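Local coordinates for putative hydrolase (Acinetobacter sp. NBRC 100985, PDB 4XUK), which probably hydrolyses organophosphate triesters and lactones with a two-zinc centre, as a member of the metallo-beta-lactamase superfamily, at residues Leu43-Ala48 and Gln226-Glu231; Met26-Asn29 and Pro35-Gln38. The protein carries 2 engineered substitutions. One frame throughout, in Å; residues are numbered along the deposited sequence.

Interaction 1: residues Leu43-Ala48 and Gln226-Glu231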
ATOM      1  N   LEU A  43       4.088   7.595  16.349  1.00 18.69           N
ATOM      2  CA  LEU A  43       4.943   7.255  15.208  1.00 20.81           C
ATOM      3  C   LEU A  43       5.609   5.872  15.371  1.00 18.27           C
ATOM      4  O   LEU A  43       5.788   5.129  14.401  1.00 18.41           O
ATOM      5  CB  LEU A  43       5.989   8.355  14.995  1.00 17.07           C
ATOM      6  CG  LEU A  43       5.483   9.725  14.547  1.00 22.63           C
ATOM      7  CD1 LEU A  43       6.610  10.747  14.512  1.00 22.07           C
ATOM      8  CD2 LEU A  43       4.825   9.624  13.180  1.00 22.60           C
ATOM      9  N   LYS A  44       5.983   5.526  16.598  1.00 19.65           N
ATOM     10  CA  LYS A  44       6.596   4.227  16.842  1.00 19.78           C
ATOM     11  C   LYS A  44       5.605   3.088  16.629  1.00 18.33           C
ATOM     12  O   LYS A  44       5.983   2.030  16.132  1.00 17.99           O
ATOM     13  CB  LYS A  44       7.183   4.165  18.252  1.00 23.14           C
ATOM     14  CG  LYS A  44       8.511   4.880  18.411  1.00 26.74           C
ATOM     15  CD  LYS A  44       8.903   4.935  19.883  1.00 27.33           C
ATOM     16  CE  LYS A  44      10.364   5.315  20.067  1.00 35.27           C
ATOM     17  NZ  LYS A  44      10.507   6.719  20.558  1.00 41.74           N
ATOM     18  N   LYS A  45       4.342   3.296  17.006  1.00 16.33           N
ATOM     19  CA  LYS A  45       3.318   2.281  16.768  1.00 19.21           C
ATOM     20  C   LYS A  45       3.210   1.979  15.272  1.00 19.07           C
ATOM     21  O   LYS A  45       3.052   0.818  14.867  1.00 15.63           O
ATOM     22  CB  LYS A  45       1.964   2.743  17.321  1.00 17.84           C
ATOM     23  CG  LYS A  45       0.748   2.151  16.592  1.00 17.34           C
ATOM     24  CD  LYS A  45      -0.565   2.735  17.113  1.00 17.98           C
ATOM     25  CE  LYS A  45      -1.756   2.253  16.295  1.00 19.00           C
ATOM     26  NZ  LYS A  45      -3.050   2.875  16.709  1.00 16.70           N
ATOM     27  N   TYR A  46       3.317   3.020  14.451  1.00 16.63           N
ATOM     28  CA  TYR A  46       3.160   2.855  13.014  1.00 18.38           C
ATOM     29  C   TYR A  46       4.497   2.660  12.310  1.00 19.83           C
ATOM     30  O   TYR A  46       4.572   2.753  11.078  1.00 18.97           O
ATOM     31  CB  TYR A  46       2.445   4.066  12.413  1.00 17.12           C
ATOM     32  CG  TYR A  46       0.965   4.155  12.716  1.00 19.31           C
ATOM     33  CD1 TYR A  46       0.027   3.503  11.920  1.00 20.69           C
ATOM     34  CD2 TYR A  46       0.500   4.923  13.776  1.00 17.74           C
ATOM     35  CE1 TYR A  46      -1.332   3.601  12.190  1.00 18.50           C
ATOM     36  CE2 TYR A  46      -0.845   5.028  14.047  1.00 19.11           C
ATOM     37  CZ  TYR A  46      -1.759   4.371  13.252  1.00 19.95           C
ATOM     38  OH  TYR A  46      -3.108   4.489  13.539  1.00 20.15           O
ATOM     39  N   TYR A  47       5.544   2.376  13.086  1.00 21.15           N
ATOM     40  CA  TYR A  47       6.881   2.173  12.535  1.00 18.48           C
ATOM     41  C   TYR A  47       7.251   3.297  11.559  1.00 21.87           C
ATOM     42  O   TYR A  47       7.589   3.062  10.396  1.00 22.60           O
ATOM     43  CB  TYR A  47       6.968   0.792  11.894  1.00 19.82           C
ATOM     44  CG  TYR A  47       6.904  -0.318  12.927  1.00 19.57           C
ATOM     45  CD1 TYR A  47       5.685  -0.783  13.410  1.00 21.21           C
ATOM     46  CD2 TYR A  47       8.062  -0.880  13.429  1.00 21.01           C
ATOM     47  CE1 TYR A  47       5.627  -1.784  14.348  1.00 18.20           C
ATOM     48  CE2 TYR A  47       8.017  -1.882  14.361  1.00 20.50           C
ATOM     49  CZ  TYR A  47       6.801  -2.330  14.816  1.00 21.02           C
ATOM     50  OH  TYR A  47       6.771  -3.339  15.751  1.00 22.63           O
ATOM     51  N   ALA A  48       7.150   4.521  12.060  1.00 21.76           N
ATOM     52  CA  ALA A  48       7.281   5.722  11.249  1.00 25.57           C
ATOM     53  C   ALA A  48       8.094   6.768  11.993  1.00 25.32           C
ATOM     54  O   ALA A  48       8.003   7.964  11.678  1.00 19.64           O
ATOM     55  CB  ALA A  48       5.886   6.283  10.927  1.00 21.13           C
ATOM     56  N   GLN A 226      -2.651  12.040  13.272  1.00 17.62           N
ATOM     57  CA  GLN A 226      -3.968  12.660  13.133  1.00 17.60           C
ATOM     58  C   GLN A 226      -5.117  11.671  12.941  1.00 19.30           C
ATOM     59  O   GLN A 226      -6.273  12.073  12.785  1.00 17.46           O
ATOM     60  CB  GLN A 226      -3.944  13.705  12.019  1.00 19.58           C
ATOM     61  CG  GLN A 226      -2.996  14.856  12.300  1.00 17.24           C
ATOM     62  CD  GLN A 226      -2.760  15.693  11.066  1.00 18.86           C
ATOM     63  OE1 GLN A 226      -2.306  15.186  10.046  1.00 18.24           O
ATOM     64  NE2 GLN A 226      -3.096  16.971  11.144  1.00 16.98           N
ATOM     65  N   PHE A 227      -4.813  10.377  12.954  1.00 17.49           N
ATOM     66  CA  PHE A 227      -5.884   9.389  13.032  1.00 19.07           C
ATOM     67  C   PHE A 227      -6.085   8.907  14.474  1.00 19.33           C
ATOM     68  O   PHE A 227      -7.217   8.875  14.957  1.00 20.98           O
ATOM     69  CB  PHE A 227      -5.660   8.224  12.053  1.00 18.16           C
ATOM     70  CG  PHE A 227      -6.179   8.505  10.656  1.00 18.87           C
ATOM     71  CD1 PHE A 227      -5.497   9.373   9.809  1.00 18.73           C
ATOM     72  CD2 PHE A 227      -7.358   7.922  10.206  1.00 17.05           C
ATOM     73  CE1 PHE A 227      -5.973   9.645   8.530  1.00 17.46           C
ATOM     74  CE2 PHE A 227      -7.844   8.190   8.918  1.00 18.32           C
ATOM     75  CZ  PHE A 227      -7.143   9.053   8.086  1.00 16.33           C
ATOM     76  N   ASP A 228      -5.004   8.545  15.161  1.00 19.52           N
ATOM     77  CA  ASP A 228      -5.103   8.182  16.577  1.00 17.14           C
ATOM     78  C   ASP A 228      -5.534   9.385  17.418  1.00 21.54           C
ATOM     79  O   ASP A 228      -6.280   9.235  18.385  1.00 22.16           O
ATOM     80  CB  ASP A 228      -3.756   7.649  17.096  1.00 19.07           C
ATOM     81  CG  ASP A 228      -3.394   6.290  16.524  1.00 20.68           C
ATOM     82  OD1 ASP A 228      -3.928   5.918  15.455  1.00 19.23           O
ATOM     83  OD2 ASP A 228      -2.556   5.591  17.141  1.00 20.62           O
ATOM     84  N   ARG A 229      -5.063  10.574  17.047  1.00 18.66           N
ATOM     85  CA  ARG A 229      -5.426  11.795  17.754  1.00 21.07           C
ATOM     86  C   ARG A 229      -5.924  12.858  16.773  1.00 19.13           C
ATOM     87  O   ARG A 229      -5.216  13.827  16.494  1.00 19.76           O
ATOM     88  CB  ARG A 229      -4.218  12.320  18.524  1.00 24.90           C
ATOM     89  CG  ARG A 229      -4.578  13.306  19.618  1.00 37.44           C
ATOM     90  CD  ARG A 229      -4.928  12.571  20.906  1.00 37.91           C
ATOM     91  NE  ARG A 229      -3.753  11.893  21.432  1.00 47.48           N
ATOM     92  CZ  ARG A 229      -3.053  12.315  22.481  1.00 46.63           C
ATOM     93  NH1 ARG A 229      -3.424  13.406  23.147  1.00 41.05           N
ATOM     94  NH2 ARG A 229      -1.987  11.632  22.873  1.00 39.06           N
ATOM     95  N   PRO A 230      -7.159  12.698  16.263  1.00 19.69           N
ATOM     96  CA  PRO A 230      -7.647  13.564  15.183  1.00 19.48           C
ATOM     97  C   PRO A 230      -7.741  15.048  15.562  1.00 21.80           C
ATOM     98  O   PRO A 230      -7.821  15.885  14.668  1.00 18.53           O
ATOM     99  CB  PRO A 230      -9.046  13.005  14.885  1.00 18.67           C
ATOM    100  CG  PRO A 230      -9.457  12.289  16.116  1.00 22.05           C
ATOM    101  CD  PRO A 230      -8.180  11.720  16.686  1.00 21.72           C
ATOM    102  N   GLU A 231      -7.715  15.372  16.835  1.00 18.49           N
ATOM    103  CA  GLU A 231      -7.717  16.751  17.323  1.00 22.19           C
ATOM    104  C   GLU A 231      -6.402  17.488  17.126  1.00 23.16           C
ATOM    105  O   GLU A 231      -6.314  18.620  17.360  1.00 21.66           O
ATOM    106  CB  GLU A 231      -8.165  16.785  18.768  1.00 24.06           C
ATOM    107  CG  GLU A 231      -7.175  16.158  19.697  1.00 26.98           C
ATOM    108  CD  GLU A 231      -7.412  14.673  19.998  1.00 36.63           C
ATOM    109  OE1 GLU A 231      -7.146  14.309  21.142  1.00 44.96           O
ATOM    110  OE2 GLU A 231      -7.812  13.885  19.137  1.00 26.37           O
TER
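Tyr46 brings its hydroxyl and the adjoining ring edge, CE2 and CZ, up to the carboxylate of Asp228, and Lys45 brings its ammonium group to the same carboxylate, so one acidic side chain receives two neighbouring donors. The phenol OH of Tyr46 gives a short hydrogen bond to Asp228 OD1, 2.5 Å long, while Lys45 NZ closes a salt bridge with Asp228 OD2 at 2.8 Å. Both donors use syn positions, tilted somewhat out of the carboxylate plane. With each oxygen held by its own donor, the carboxylate has little freedom to turn, and the nearby ammonium should favour its ionised form. The Asp228 carboxylate lies at the edge of the tyrosine ring, not over a face, with the two planes 53° apart.

Reach explains the residue types. Lys45 sets CG roughly opposite its backbone N (chi1 152°) and stays extended to NZ, spanning the gap between two helix ends. Its aliphatic part takes part as well, Lys45 CD passing 3.5 Å from Asp228 OD2. Tyrosine offers a rigid arm with a donor at its end, and the short aspartate needs no more length because both partners come to it from the opposite direction.

The second subunit packs Tyr275 on Lys45 and Ile285 on Tyr46, which places this polar cluster beside the dimer interface. Tyr47, whose ring stacks on His273 of that subunit, has positive phi and is the C-prime residue that turns the chain out of helix 36-45, with Ala48 N bonded to Leu43 O at 2.8 Å and Tyr47 N to Lys44 O at 3.1 Å. The arrangement is thus a Schellman-terminated helix whose C-terminal end, Lys45 and the Tyr46 that follows it, is clamped by a salt bridge and a tyrosine-carboxylate bond to the end of helix 225-228.

Interaction 2: residues Met26-Asn29 and Pro35-Gln38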
ATOM      1  N   MET A  26       8.733  15.531   7.048  1.00 24.27           N
ATOM      2  CA  MET A  26       8.533  16.741   7.840  1.00 25.23           C
ATOM      3  C   MET A  26       8.888  16.572   9.316  1.00 24.53           C
ATOM      4  O   MET A  26       8.937  15.456   9.838  1.00 21.13           O
ATOM      5  CB  MET A  26       7.105  17.270   7.672  1.00 28.22           C
ATOM      6  CG  MET A  26       6.013  16.330   8.118  1.00 27.41           C
ATOM      7  SD  MET A  26       4.346  16.945   7.717  1.00 31.34           S
ATOM      8  CE  MET A  26       3.377  15.534   8.273  1.00 27.55           C
ATOM      9  N   SER A  27       9.167  17.684   9.985  1.00 22.16           N
ATOM     10  CA  SER A  27       9.492  17.641  11.406  1.00 23.46           C
ATOM     11  C   SER A  27       8.293  17.172  12.222  1.00 20.52           C
ATOM     12  O   SER A  27       7.184  17.622  11.990  1.00 21.26           O
ATOM     13  CB  SER A  27       9.907  19.034  11.888  1.00 24.13           C
ATOM     14  OG  SER A  27      10.196  19.004  13.273  1.00 23.42           O
ATOM     15  N   PRO A  28       8.513  16.282  13.205  1.00 21.45           N
ATOM     16  CA  PRO A  28       7.418  15.954  14.132  1.00 19.56           C
ATOM     17  C   PRO A  28       6.941  17.188  14.900  1.00 21.71           C
ATOM     18  O   PRO A  28       5.815  17.194  15.411  1.00 20.21           O
ATOM     19  CB  PRO A  28       8.062  14.950  15.103  1.00 21.61           C
ATOM     20  CG  PRO A  28       9.545  15.206  15.005  1.00 25.14           C
ATOM     21  CD  PRO A  28       9.766  15.590  13.556  1.00 23.56           C
ATOM     22  N   ASN A  29       7.778  18.221  14.976  1.00 19.62           N
ATOM     23  CA  ASN A  29       7.381  19.462  15.639  1.00 25.22           C
ATOM     24  C   ASN A  29       6.252  20.208  14.927  1.00 26.77           C
ATOM     25  O   ASN A  29       5.669  21.130  15.490  1.00 24.27           O
ATOM     26  CB  ASN A  29       8.578  20.404  15.798  1.00 26.77           C
ATOM     27  CG  ASN A  29       9.612  19.874  16.774  1.00 34.56           C
ATOM     28  OD1 ASN A  29      10.787  19.714  16.429  1.00 35.16           O
ATOM     29  ND2 ASN A  29       9.179  19.595  17.998  1.00 32.89           N
ATOM     30  N   PRO A  35       2.063  16.850  23.155  1.00 28.46           N
ATOM     31  CA  PRO A  35       3.425  16.648  23.646  1.00 31.79           C
ATOM     32  C   PRO A  35       4.201  15.825  22.640  1.00 27.59           C
ATOM     33  O   PRO A  35       3.666  14.833  22.129  1.00 26.98           O
ATOM     34  CB  PRO A  35       3.215  15.832  24.920  1.00 26.97           C
ATOM     35  CG  PRO A  35       1.845  16.183  25.374  1.00 30.82           C
ATOM     36  CD  PRO A  35       1.059  16.323  24.094  1.00 30.58           C
ATOM     37  N   GLN A  36       5.428  16.244  22.346  1.00 25.62           N
ATOM     38  CA  GLN A  36       6.255  15.554  21.366  1.00 26.79           C
ATOM     39  C   GLN A  36       6.484  14.093  21.728  1.00 26.21           C
ATOM     40  O   GLN A  36       6.644  13.249  20.837  1.00 23.84           O
ATOM     41  CB  GLN A  36       7.584  16.292  21.174  1.00 26.23           C
ATOM     42  CG  GLN A  36       7.466  17.479  20.212  1.00 27.23           C
ATOM     43  CD  GLN A  36       7.091  17.031  18.798  1.00 29.75           C
ATOM     44  OE1 GLN A  36       7.843  16.302  18.149  1.00 24.46           O
ATOM     45  NE2 GLN A  36       5.925  17.452  18.328  1.00 25.36           N
ATOM     46  N   GLN A  37       6.495  13.787  23.023  1.00 24.82           N
ATOM     47  CA  GLN A  37       6.649  12.399  23.456  1.00 23.66           C
ATOM     48  C   GLN A  37       5.495  11.524  22.941  1.00 22.14           C
ATOM     49  O   GLN A  37       5.714  10.377  22.534  1.00 21.13           O
ATOM     50  CB  GLN A  37       6.752  12.323  24.987  1.00 27.78           C
ATOM     51  CG  GLN A  37       7.062  10.921  25.531  1.00 26.48           C
ATOM     52  CD  GLN A  37       8.470  10.439  25.207  1.00 26.67           C
ATOM     53  OE1 GLN A  37       8.693   9.249  24.980  1.00 29.38           O
ATOM     54  NE2 GLN A  37       9.426  11.353  25.197  1.00 26.17           N
ATOM     55  N   GLN A  38       4.274  12.066  22.941  1.00 22.24           N
ATOM     56  CA  GLN A  38       3.110  11.308  22.462  1.00 22.39           C
ATOM     57  C   GLN A  38       3.120  11.196  20.944  1.00 21.71           C
ATOM     58  O   GLN A  38       2.670  10.189  20.384  1.00 19.14           O
ATOM     59  CB  GLN A  38       1.798  11.952  22.928  1.00 24.65           C
ATOM     60  CG  GLN A  38       1.541  11.801  24.417  1.00 31.13           C
ATOM     61  CD  GLN A  38       0.381  12.661  24.893  1.00 35.54           C
ATOM     62  OE1 GLN A  38      -0.550  12.953  24.137  1.00 31.74           O
ATOM     63  NE2 GLN A  38       0.443  13.086  26.146  1.00 36.70           N
TER
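Met26 ends strand 14-26 with its side chain buried against Val54 and Thr56, and the chain then turns away from the sheet. At Ser27 the hydroxyl folds back to accept a hydrogen bond from the backbone N of Asn29, OG to N 3.1 Å, forming an ST turn; serine suits the place because its hydroxyl sits one carbon from the backbone, close enough to accept from the amide two residues on. Pro28, whose ring restricts phi to a value that suits the 3-10 turn starting here, presents its carbonyl to Gln36. The bond from Gln36 NE2 to Pro28 O is 2.9 Å long, with the donor above the carbonyl plane. Gln36 gets there by bending at chi2 (-64°), which also lays OE1 3.3 Å from CB of the Pro28 ring. Asn29 crosses the glutamine at about a right angle, its ND2 3.4 Å from Gln36 CD, in a simple contact with the amide planes 42° apart. A long, flexible amide suits position 36, just after the N-cap Pro35, where it can cross to the preceding loop. The contact lies at the surface, where the loop from strand 14-26 doubles back beside helix 36-45, with Pro28 also packing on Val39 and His40 of that helix.

In the fold
Helix 36-45 carries both contacts, interaction 2 at its beginning and interaction 1 at its end, with centres about 11 Å apart. They follow one another along the chain: the loop after strand 14-26 is closed first, and the helix end then meets helix 225-228, far later in sequence. The two also meet directly where Arg229 approaches Gln38, a probable hydrogen bond whose modelled length is too short to be trusted. The helix is thus tied locally to the loop that leaves strand 14-26 of the first large sheet and distantly to the region following the zinc ligand Asp218, joining early and late parts of the chain, with only the interaction 1 end lying at the dimer interface.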